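Local coordinates for protein tRNA dimethylallyltransferase (Staphylococcus epidermidis ATCC 12228, PDB 3D3Q) that probably transfers a dimethylallyl group from dimethylallyl diphosphate to the adenine at position 37 of tRNAs that read codons beginning with uridine, at residues A[7-12]-A[111-116]; A[232-237]-A[251-256]; A[291-296]-A[304-309]. All coordinates share one frame; numbering follows the deposited sequence.

Interaction 1: A[7-12]-A[111-116]; sequences PFLIVI and SLLYNY
Leu9 is the first residue of the 7-12 segment to meet the 111-116 segment, and it does so with a single methyl. Its CG stands anti to the backbone N (chi1 180°) and CD2 continues the extended chain, which carries that branch from strand 8-13 to Leu113. The gap between Leu9 CD2 and Leu113 CD2 is 4.2 Å. Leu112 of the same helix rests on Phe81 and Ile89 of helix 78-94.

Two residues on, Val11 presents CG2 from the same face of the strand. Val11 CG2 is 4.3 Å from Leu113 CD2 and 3.9 Å from Leu9 CD2, so the three methyls mark out a nearly equilateral triangle. One branch of Leu113 thus lies against two strand residues at once. Leu113 leaves its backbone at an angle to the strand, and its outer end makes the approach. No hydrogen bond crosses between the segments, and 101 Å² is buried in all, with the three touching residues shielded from solvent. Leu9 and Val11 both touch Ile101 of strand 98-102, and Leu113 touches Thr198 of strand 197-204.

Strand 8-13 runs directly into the Walker A loop, and the side chain of Val11 is about 9 Å from that of Lys20, a probable substrate-binding residue. The last turn of a helix packed by aliphatic side chains on an inner parallel strand is consistent with the alpha/beta layering of the P-loop NTPase fold.

Interaction 2: A[232-237]-A[251-256]; sequences HLVEQG and ELVPVI
In Val234 a chi1 of 69° sets CG1, the methyl that meets Ile256, between the backbone N and the carbonyl carbon and leaves CG2 anti to the N. Ile256 has CG1 anti to its carbonyl carbon and a straight outer chain (chi2 178°), which sends CD1 out from its helix. The two side chains therefore meet tip to tip, with Val234 CG1 and Ile256 CD1 separated by 3.8 Å.

The other branch of Val234 serves a second partner. Val234 CG2 lies 4.4 Å from Val253 CG1, a looser approach made by a side chain that leaves its backbone across the line to helix 226-235. Val253 and Ile256 are three positions apart, about one helical turn, and Val234 divides its two methyls between them. The nearest CA pair of the two segments is here too: Val234 CA and Val253 CA, 7.4 Å apart. Only aliphatic groups touch; no hydrogen bond links the segments, and the buried surface totals 107 Å². Ile256 also rests on Phe227 and Val230, extending the interface along helix 226-235 in the direction of its start.

Just past Val234 the helix stops. Gly237, with a positive phi of 67°, is the C-prime residue of a Schellman motif, in which Phe238 N bonds to Leu233 O and Gly237 N makes a weak bond of 3.3 Å to Val234 O. Val234 thus lies in the last turn of helix 226-235. The connection that follows includes residues 245-250, which by similarity touch the tRNA. Two short helices, joined by a connection of about a dozen residues, pack here through aliphatic side chains at the periphery of the enzyme.

Interaction 3: A[291-296]-A[304-309]; sequences HWLNKE and LDEITT
At the edge of the parallel sheet, strand 291-294 and the helix that follows it, 300-314, bring His291 and Leu293 against Glu306. Leu293 supplies the apolar part. Its CD2 is 4.0 Å from both Glu306 CB and Glu306 CG, so this methyl rests alongside the aliphatic stem of the glutamate, and the two side chains slide past each other in opposite directions.

The polar end of Glu306 is turned elsewhere. Its chain bends at chi2 (-70°), bringing the carboxylate to His291, whose ring is carried toward the helix with CG anti to the backbone N (chi1 -173°). Glu306 OE1 lies at the edge of the imidazole, near its plane, and is 3.0 Å from His291 CE1 and 3.6 Å from His291 NE2. Ring and carboxylate planes differ by 22°, although the side chains as a whole cross at about a right angle. No hydrogen bond joins the segments. At 2.70 Å resolution the short approach to CE1 should not be over-read, and any attraction between carboxylate and ring would depend on the ring's charge.

Leu293 also touches Ile201 of the adjoining strand 197-204. Ile307 reaches Leu23 and Leu304 reaches Val27, both on helix 20-30, which follows the Walker A loop. Helix 300-314 therefore bridges the outermost strand and the P-loop helix, a layer of helix over parallel sheet that characterises the alpha/beta P-loop NTPase core.

Interactions 1 and 3 reach the same parallel sheet, 1 through strand 8-13 in its interior and 3 through the outermost strand 291-294; their centres are about 19 Å apart and they do not touch. Interaction 2 holds two helices together far from that sheet, with its centre about 36 Å from that of interaction 1 and about 39 Å from that of interaction 3. Chemistry follows position. The wholly buried 7-12/111-116 contact is purely aliphatic. The partly buried 232-237/251-256 contact is aliphatic as well, but two of its three touching residues are partly exposed. Interaction 3 combines a buried leucine with a partly exposed histidine-glutamate pair, and it covers the most surface, 145 Å².

Interaction 1: A[7-12]-A[111-116]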
loop_
_atom_site.group_PDB
_atom_site.type_symbol
_atom_site.label_atom_id
_atom_site.label_comp_id
_atom_site.label_asym_id
_atom_site.label_seq_id
_atom_site.Cartn_x
_atom_site.Cartn_y
_atom_site.Cartn_z
ATOM N N PRO A 7 -14.343 -10.482 11.832
ATOM C CA PRO A 7 -13.810 -11.469 10.883
ATOM C C PRO A 7 -12.307 -11.309 10.591
ATOM O O PRO A 7 -11.794 -10.191 10.474
ATOM C CB PRO A 7 -14.661 -11.246 9.633
ATOM C CG PRO A 7 -15.002 -9.791 9.715
ATOM C CD PRO A 7 -15.326 -9.601 11.182
ATOM N N PHE A 8 -11.608 -12.436 10.470
ATOM C CA PHE A 8 -10.182 -12.415 10.184
ATOM C C PHE A 8 -9.936 -11.975 8.746
ATOM O O PHE A 8 -10.597 -12.453 7.821
ATOM C CB PHE A 8 -9.563 -13.799 10.401
ATOM C CG PHE A 8 -8.067 -13.820 10.270
ATOM C CD1 PHE A 8 -7.273 -13.089 11.149
ATOM C CD2 PHE A 8 -7.448 -14.550 9.272
ATOM C CE1 PHE A 8 -5.881 -13.089 11.036
ATOM C CE2 PHE A 8 -6.057 -14.556 9.153
ATOM C CZ PHE A 8 -5.276 -13.818 10.044
ATOM N N LEU A 9 -8.979 -11.065 8.575
ATOM C CA LEU A 9 -8.616 -10.546 7.257
ATOM C C LEU A 9 -7.110 -10.303 7.133
ATOM O O LEU A 9 -6.512 -9.738 8.047
ATOM C CB LEU A 9 -9.331 -9.224 7.009
ATOM C CG LEU A 9 -9.023 -8.585 5.663
ATOM C CD1 LEU A 9 -9.754 -9.312 4.565
ATOM C CD2 LEU A 9 -9.450 -7.148 5.699
ATOM N N ILE A 10 -6.497 -10.724 6.024
ATOM C CA ILE A 10 -5.060 -10.487 5.806
ATOM C C ILE A 10 -4.939 -9.338 4.825
ATOM O O ILE A 10 -5.676 -9.286 3.843
ATOM C CB ILE A 10 -4.300 -11.694 5.148
ATOM C CG1 ILE A 10 -4.307 -12.929 6.049
ATOM C CG2 ILE A 10 -2.839 -11.319 4.926
ATOM C CD1 ILE A 10 -3.476 -12.759 7.292
ATOM N N VAL A 11 -4.025 -8.410 5.083
ATOM C CA VAL A 11 -3.835 -7.280 4.161
ATOM C C VAL A 11 -2.329 -7.157 3.830
ATOM O O VAL A 11 -1.492 -6.966 4.722
ATOM C CB VAL A 11 -4.362 -5.929 4.776
ATOM C CG1 VAL A 11 -4.380 -4.840 3.725
ATOM C CG2 VAL A 11 -5.746 -6.112 5.341
ATOM N N ILE A 12 -1.994 -7.271 2.547
ATOM C CA ILE A 12 -0.608 -7.203 2.096
ATOM C C ILE A 12 -0.397 -6.038 1.134
ATOM O O ILE A 12 -0.672 -6.148 -0.064
ATOM C CB ILE A 12 -0.196 -8.518 1.397
ATOM C CG1 ILE A 12 -0.489 -9.697 2.327
ATOM C CG2 ILE A 12 1.281 -8.494 1.064
ATOM C CD1 ILE A 12 -0.287 -11.055 1.693
ATOM N N SER A 111 -10.003 3.216 4.634
ATOM C CA SER A 111 -11.441 3.403 4.470
ATOM C C SER A 111 -12.151 2.070 4.686
ATOM O O SER A 111 -13.279 2.022 5.181
ATOM C CB SER A 111 -11.739 3.954 3.069
ATOM O OG SER A 111 -11.011 5.147 2.828
ATOM N N LEU A 112 -11.459 0.992 4.331
ATOM C CA LEU A 112 -11.984 -0.363 4.468
ATOM C C LEU A 112 -11.755 -0.960 5.844
ATOM O O LEU A 112 -12.526 -1.799 6.302
ATOM C CB LEU A 112 -11.334 -1.285 3.423
ATOM C CG LEU A 112 -11.494 -2.802 3.581
ATOM C CD1 LEU A 112 -12.967 -3.209 3.535
ATOM C CD2 LEU A 112 -10.710 -3.483 2.486
ATOM N N LEU A 113 -10.687 -0.536 6.499
ATOM C CA LEU A 113 -10.364 -1.076 7.809
ATOM C C LEU A 113 -11.083 -0.397 8.968
ATOM O O LEU A 113 -11.494 -1.059 9.918
ATOM C CB LEU A 113 -8.851 -1.011 8.034
ATOM C CG LEU A 113 -8.034 -1.808 7.010
ATOM C CD1 LEU A 113 -6.559 -1.590 7.257
ATOM C CD2 LEU A 113 -8.385 -3.286 7.115
ATOM N N TYR A 114 -11.262 0.913 8.869
ATOM C CA TYR A 114 -11.886 1.677 9.938
ATOM C C TYR A 114 -13.135 2.415 9.516
ATOM O O TYR A 114 -13.241 2.857 8.381
ATOM C CB TYR A 114 -10.877 2.690 10.469
ATOM C CG TYR A 114 -9.520 2.088 10.735
ATOM C CD1 TYR A 114 -9.387 1.035 11.623
ATOM C CD2 TYR A 114 -8.375 2.567 10.093
ATOM C CE1 TYR A 114 -8.164 0.462 11.876
ATOM C CE2 TYR A 114 -7.128 2.001 10.339
ATOM C CZ TYR A 114 -7.038 0.938 11.242
ATOM O OH TYR A 114 -5.845 0.335 11.535
ATOM N N ASN A 115 -14.074 2.565 10.440
ATOM C CA ASN A 115 -15.302 3.284 10.150
ATOM C C ASN A 115 -15.262 4.711 10.635
ATOM O O ASN A 115 -16.141 5.119 11.384
ATOM C CB ASN A 115 -16.477 2.607 10.817
ATOM C CG ASN A 115 -17.102 1.578 9.952
ATOM O OD1 ASN A 115 -18.121 1.007 10.314
ATOM N ND2 ASN A 115 -16.500 1.326 8.784
ATOM N N TYR A 116 -14.256 5.470 10.224
ATOM C CA TYR A 116 -14.161 6.854 10.656
ATOM C C TYR A 116 -13.681 7.727 9.509
ATOM O O TYR A 116 -13.028 7.244 8.578
ATOM C CB TYR A 116 -13.226 6.986 11.892
ATOM C CG TYR A 116 -11.731 7.210 11.602
ATOM C CD1 TYR A 116 -11.215 8.498 11.360
ATOM C CD2 TYR A 116 -10.831 6.123 11.523
ATOM C CE1 TYR A 116 -9.850 8.685 11.039
ATOM C CE2 TYR A 116 -9.468 6.313 11.206
ATOM C CZ TYR A 116 -9.000 7.591 10.963
ATOM O OH TYR A 116 -7.697 7.774 10.610
#

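Interaction 2: A[232-237]-A[251-256]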
loop_
_atom_site.group_PDB
_atom_site.type_symbol
_atom_site.label_atom_id
_atom_site.label_comp_id
_atom_site.label_asym_id
_atom_site.label_seq_id
_atom_site.Cartn_x
_atom_site.Cartn_y
_atom_site.Cartn_z
ATOM N N HIS A 232 -4.404 1.483 -28.078
ATOM C CA HIS A 232 -5.698 0.856 -28.284
ATOM C C HIS A 232 -6.756 1.576 -27.469
ATOM O O HIS A 232 -7.892 1.751 -27.919
ATOM C CB HIS A 232 -5.649 -0.608 -27.870
ATOM C CG HIS A 232 -4.754 -1.449 -28.730
ATOM N ND1 HIS A 232 -4.090 -2.561 -28.251
ATOM C CD2 HIS A 232 -4.426 -1.355 -30.043
ATOM C CE1 HIS A 232 -3.393 -3.114 -29.229
ATOM N NE2 HIS A 232 -3.580 -2.403 -30.328
ATOM N N LEU A 233 -6.391 1.994 -26.261
ATOM C CA LEU A 233 -7.325 2.696 -25.380
ATOM C C LEU A 233 -7.674 4.069 -25.919
ATOM O O LEU A 233 -8.844 4.417 -26.013
ATOM C CB LEU A 233 -6.725 2.837 -23.987
ATOM C CG LEU A 233 -6.629 1.550 -23.178
ATOM C CD1 LEU A 233 -5.706 1.760 -21.992
ATOM C CD2 LEU A 233 -8.020 1.135 -22.716
ATOM N N VAL A 234 -6.653 4.846 -26.263
ATOM C CA VAL A 234 -6.868 6.184 -26.787
ATOM C C VAL A 234 -7.622 6.138 -28.119
ATOM O O VAL A 234 -8.362 7.058 -28.445
ATOM C CB VAL A 234 -5.526 6.940 -26.943
ATOM C CG1 VAL A 234 -4.711 6.325 -28.057
ATOM C CG2 VAL A 234 -5.780 8.397 -27.211
ATOM N N GLU A 235 -7.441 5.064 -28.879
ATOM C CA GLU A 235 -8.133 4.911 -30.156
ATOM C C GLU A 235 -9.610 4.598 -29.919
ATOM O O GLU A 235 -10.475 5.038 -30.676
ATOM C CB GLU A 235 -7.490 3.798 -30.997
ATOM C CG GLU A 235 -6.340 4.269 -31.900
ATOM C CD GLU A 235 -5.594 3.125 -32.600
ATOM O OE1 GLU A 235 -4.859 3.405 -33.581
ATOM O OE2 GLU A 235 -5.730 1.956 -32.160
ATOM N N GLN A 236 -9.898 3.841 -28.866
ATOM C CA GLN A 236 -11.277 3.505 -28.534
ATOM C C GLN A 236 -11.977 4.684 -27.854
ATOM O O GLN A 236 -13.039 4.531 -27.248
ATOM C CB GLN A 236 -11.314 2.275 -27.633
ATOM C CG GLN A 236 -11.053 1.003 -28.390
ATOM C CD GLN A 236 -10.694 -0.145 -27.476
ATOM O OE1 GLN A 236 -9.686 -0.090 -26.765
ATOM N NE2 GLN A 236 -11.510 -1.201 -27.492
ATOM N N GLY A 237 -11.362 5.860 -27.958
ATOM C CA GLY A 237 -11.924 7.062 -27.378
ATOM C C GLY A 237 -11.974 7.109 -25.870
ATOM O O GLY A 237 -12.515 8.062 -25.307
ATOM N N GLU A 251 0.926 10.254 -19.289
ATOM C CA GLU A 251 2.200 10.732 -19.817
ATOM C C GLU A 251 2.400 10.311 -21.255
ATOM O O GLU A 251 2.956 11.051 -22.058
ATOM C CB GLU A 251 3.372 10.216 -18.979
ATOM C CG GLU A 251 3.320 10.646 -17.523
ATOM C CD GLU A 251 2.691 9.601 -16.628
ATOM O OE1 GLU A 251 2.017 8.685 -17.165
ATOM O OE2 GLU A 251 2.860 9.710 -15.389
ATOM N N LEU A 252 1.931 9.117 -21.579
ATOM C CA LEU A 252 2.068 8.597 -22.926
ATOM C C LEU A 252 1.040 9.126 -23.914
ATOM O O LEU A 252 1.279 9.106 -25.111
ATOM C CB LEU A 252 2.029 7.066 -22.904
ATOM C CG LEU A 252 3.121 6.371 -22.075
ATOM C CD1 LEU A 252 2.938 4.857 -22.119
ATOM C CD2 LEU A 252 4.486 6.736 -22.602
ATOM N N VAL A 253 -0.106 9.598 -23.443
ATOM C CA VAL A 253 -1.106 10.101 -24.388
ATOM C C VAL A 253 -0.546 11.224 -25.258
ATOM O O VAL A 253 -0.738 11.231 -26.470
ATOM C CB VAL A 253 -2.395 10.611 -23.679
ATOM C CG1 VAL A 253 -3.390 11.124 -24.707
ATOM C CG2 VAL A 253 -3.030 9.489 -22.887
ATOM N N PRO A 254 0.165 12.189 -24.649
ATOM C CA PRO A 254 0.747 13.314 -25.392
ATOM C C PRO A 254 1.729 12.896 -26.486
ATOM O O PRO A 254 1.756 13.484 -27.568
ATOM C CB PRO A 254 1.431 14.138 -24.296
ATOM C CG PRO A 254 0.580 13.877 -23.107
ATOM C CD PRO A 254 0.358 12.385 -23.202
ATOM N N VAL A 255 2.526 11.874 -26.202
ATOM C CA VAL A 255 3.507 11.402 -27.161
ATOM C C VAL A 255 2.832 10.739 -28.371
ATOM O O VAL A 255 3.413 10.650 -29.453
ATOM C CB VAL A 255 4.544 10.446 -26.466
ATOM C CG1 VAL A 255 3.873 9.172 -26.032
ATOM C CG2 VAL A 255 5.696 10.155 -27.403
ATOM N N ILE A 256 1.589 10.313 -28.189
ATOM C CA ILE A 256 0.834 9.690 -29.262
ATOM C C ILE A 256 0.342 10.761 -30.231
ATOM O O ILE A 256 0.036 10.487 -31.396
ATOM C CB ILE A 256 -0.382 8.946 -28.720
ATOM C CG1 ILE A 256 0.063 7.902 -27.710
ATOM C CG2 ILE A 256 -1.124 8.265 -29.845
ATOM C CD1 ILE A 256 -1.102 7.139 -27.091
#

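Interaction 3: A[291-296]-A[304-309]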
loop_
_atom_site.group_PDB
_atom_site.type_symbol
_atom_site.label_atom_id
_atom_site.label_comp_id
_atom_site.label_asym_id
_atom_site.label_seq_id
_atom_site.Cartn_x
_atom_site.Cartn_y
_atom_site.Cartn_z
ATOM N N HIS A 291 2.929 -4.196 9.848
ATOM C CA HIS A 291 4.021 -5.102 10.234
ATOM C C HIS A 291 4.862 -5.211 8.960
ATOM O O HIS A 291 4.600 -6.036 8.093
ATOM C CB HIS A 291 3.462 -6.475 10.638
ATOM C CG HIS A 291 4.486 -7.408 11.213
ATOM N ND1 HIS A 291 5.518 -7.935 10.467
ATOM C CD2 HIS A 291 4.611 -7.936 12.453
ATOM C CE1 HIS A 291 6.235 -8.751 11.219
ATOM N NE2 HIS A 291 5.704 -8.770 12.429
ATOM N N TRP A 292 5.863 -4.350 8.857
ATOM C CA TRP A 292 6.732 -4.301 7.698
ATOM C C TRP A 292 7.727 -5.447 7.574
ATOM O O TRP A 292 8.359 -5.832 8.551
ATOM C CB TRP A 292 7.514 -2.991 7.694
ATOM C CG TRP A 292 6.645 -1.790 7.673
ATOM C CD1 TRP A 292 6.233 -1.049 8.738
ATOM C CD2 TRP A 292 6.038 -1.209 6.515
ATOM N NE1 TRP A 292 5.406 -0.033 8.311
ATOM C CE2 TRP A 292 5.270 -0.109 6.951
ATOM C CE3 TRP A 292 6.076 -1.511 5.148
ATOM C CZ2 TRP A 292 4.537 0.686 6.073
ATOM C CZ3 TRP A 292 5.351 -0.723 4.271
ATOM C CH2 TRP A 292 4.590 0.369 4.738
ATOM N N LEU A 293 7.858 -5.978 6.357
ATOM C CA LEU A 293 8.797 -7.051 6.028
ATOM C C LEU A 293 9.804 -6.389 5.120
ATOM O O LEU A 293 9.438 -5.918 4.047
ATOM C CB LEU A 293 8.110 -8.172 5.256
ATOM C CG LEU A 293 6.975 -8.820 6.030
ATOM C CD1 LEU A 293 6.308 -9.916 5.215
ATOM C CD2 LEU A 293 7.547 -9.367 7.327
ATOM N N ASN A 294 11.065 -6.351 5.537
ATOM C CA ASN A 294 12.117 -5.716 4.737
ATOM C C ASN A 294 12.524 -6.614 3.550
ATOM O O ASN A 294 13.226 -7.594 3.717
ATOM C CB ASN A 294 13.316 -5.409 5.649
ATOM C CG ASN A 294 14.357 -4.524 4.985
ATOM O OD1 ASN A 294 15.234 -3.984 5.664
ATOM N ND2 ASN A 294 14.276 -4.376 3.656
ATOM N N LYS A 295 12.064 -6.264 2.357
ATOM C CA LYS A 295 12.345 -7.030 1.160
ATOM C C LYS A 295 13.836 -7.148 0.860
ATOM O O LYS A 295 14.264 -8.050 0.135
ATOM C CB LYS A 295 11.650 -6.395 -0.028
ATOM C CG LYS A 295 11.726 -7.185 -1.282
ATOM C CD LYS A 295 11.848 -6.279 -2.483
ATOM C CE LYS A 295 10.933 -6.736 -3.598
ATOM N NZ LYS A 295 10.922 -8.207 -3.747
ATOM N N GLU A 296 14.639 -6.250 1.416
ATOM C CA GLU A 296 16.080 -6.284 1.186
ATOM C C GLU A 296 16.807 -7.237 2.128
ATOM O O GLU A 296 18.035 -7.208 2.221
ATOM C CB GLU A 296 16.655 -4.874 1.345
ATOM C CG GLU A 296 16.286 -3.925 0.228
ATOM C CD GLU A 296 16.734 -2.501 0.501
ATOM O OE1 GLU A 296 16.626 -1.653 -0.413
ATOM O OE2 GLU A 296 17.190 -2.225 1.632
ATOM N N LEU A 304 6.672 -15.553 3.715
ATOM C CA LEU A 304 5.563 -16.469 3.944
ATOM C C LEU A 304 5.678 -17.136 5.300
ATOM O O LEU A 304 4.688 -17.608 5.843
ATOM C CB LEU A 304 5.496 -17.534 2.844
ATOM C CG LEU A 304 4.393 -18.596 2.927
ATOM C CD1 LEU A 304 3.028 -17.950 2.930
ATOM C CD2 LEU A 304 4.518 -19.533 1.749
ATOM N N ASP A 305 6.880 -17.181 5.856
ATOM C CA ASP A 305 7.057 -17.792 7.163
ATOM C C ASP A 305 6.795 -16.805 8.262
ATOM O O ASP A 305 6.323 -17.178 9.329
ATOM C CB ASP A 305 8.457 -18.364 7.315
ATOM C CG ASP A 305 8.617 -19.657 6.562
ATOM O OD1 ASP A 305 7.726 -20.534 6.715
ATOM O OD2 ASP A 305 9.623 -19.811 5.828
ATOM N N GLU A 306 7.124 -15.547 8.010
ATOM C CA GLU A 306 6.891 -14.499 8.988
ATOM C C GLU A 306 5.391 -14.410 9.219
ATOM O O GLU A 306 4.930 -14.273 10.353
ATOM C CB GLU A 306 7.408 -13.167 8.463
ATOM C CG GLU A 306 8.683 -12.696 9.133
ATOM C CD GLU A 306 8.453 -12.274 10.561
ATOM O OE1 GLU A 306 7.594 -11.383 10.774
ATOM O OE2 GLU A 306 9.130 -12.831 11.460
ATOM N N ILE A 307 4.637 -14.495 8.126
ATOM C CA ILE A 307 3.183 -14.426 8.166
ATOM C C ILE A 307 2.595 -15.692 8.773
ATOM O O ILE A 307 1.577 -15.646 9.459
ATOM C CB ILE A 307 2.598 -14.233 6.735
ATOM C CG1 ILE A 307 3.013 -12.872 6.189
ATOM C CG2 ILE A 307 1.079 -14.320 6.758
ATOM C CD1 ILE A 307 2.559 -12.624 4.785
ATOM N N THR A 308 3.246 -16.823 8.527
ATOM C CA THR A 308 2.758 -18.094 9.034
ATOM C C THR A 308 2.880 -18.127 10.553
ATOM O O THR A 308 2.073 -18.746 11.237
ATOM C CB THR A 308 3.525 -19.270 8.370
ATOM O OG1 THR A 308 2.678 -20.424 8.320
ATOM C CG2 THR A 308 4.786 -19.599 9.136
ATOM N N THR A 309 3.876 -17.429 11.080
ATOM C CA THR A 309 4.078 -17.379 12.517
ATOM C C THR A 309 3.030 -16.473 13.136
ATOM O O THR A 309 2.536 -16.721 14.232
ATOM C CB THR A 309 5.465 -16.821 12.840
ATOM O OG1 THR A 309 6.461 -17.681 12.276
ATOM C CG2 THR A 309 5.669 -16.710 14.345
#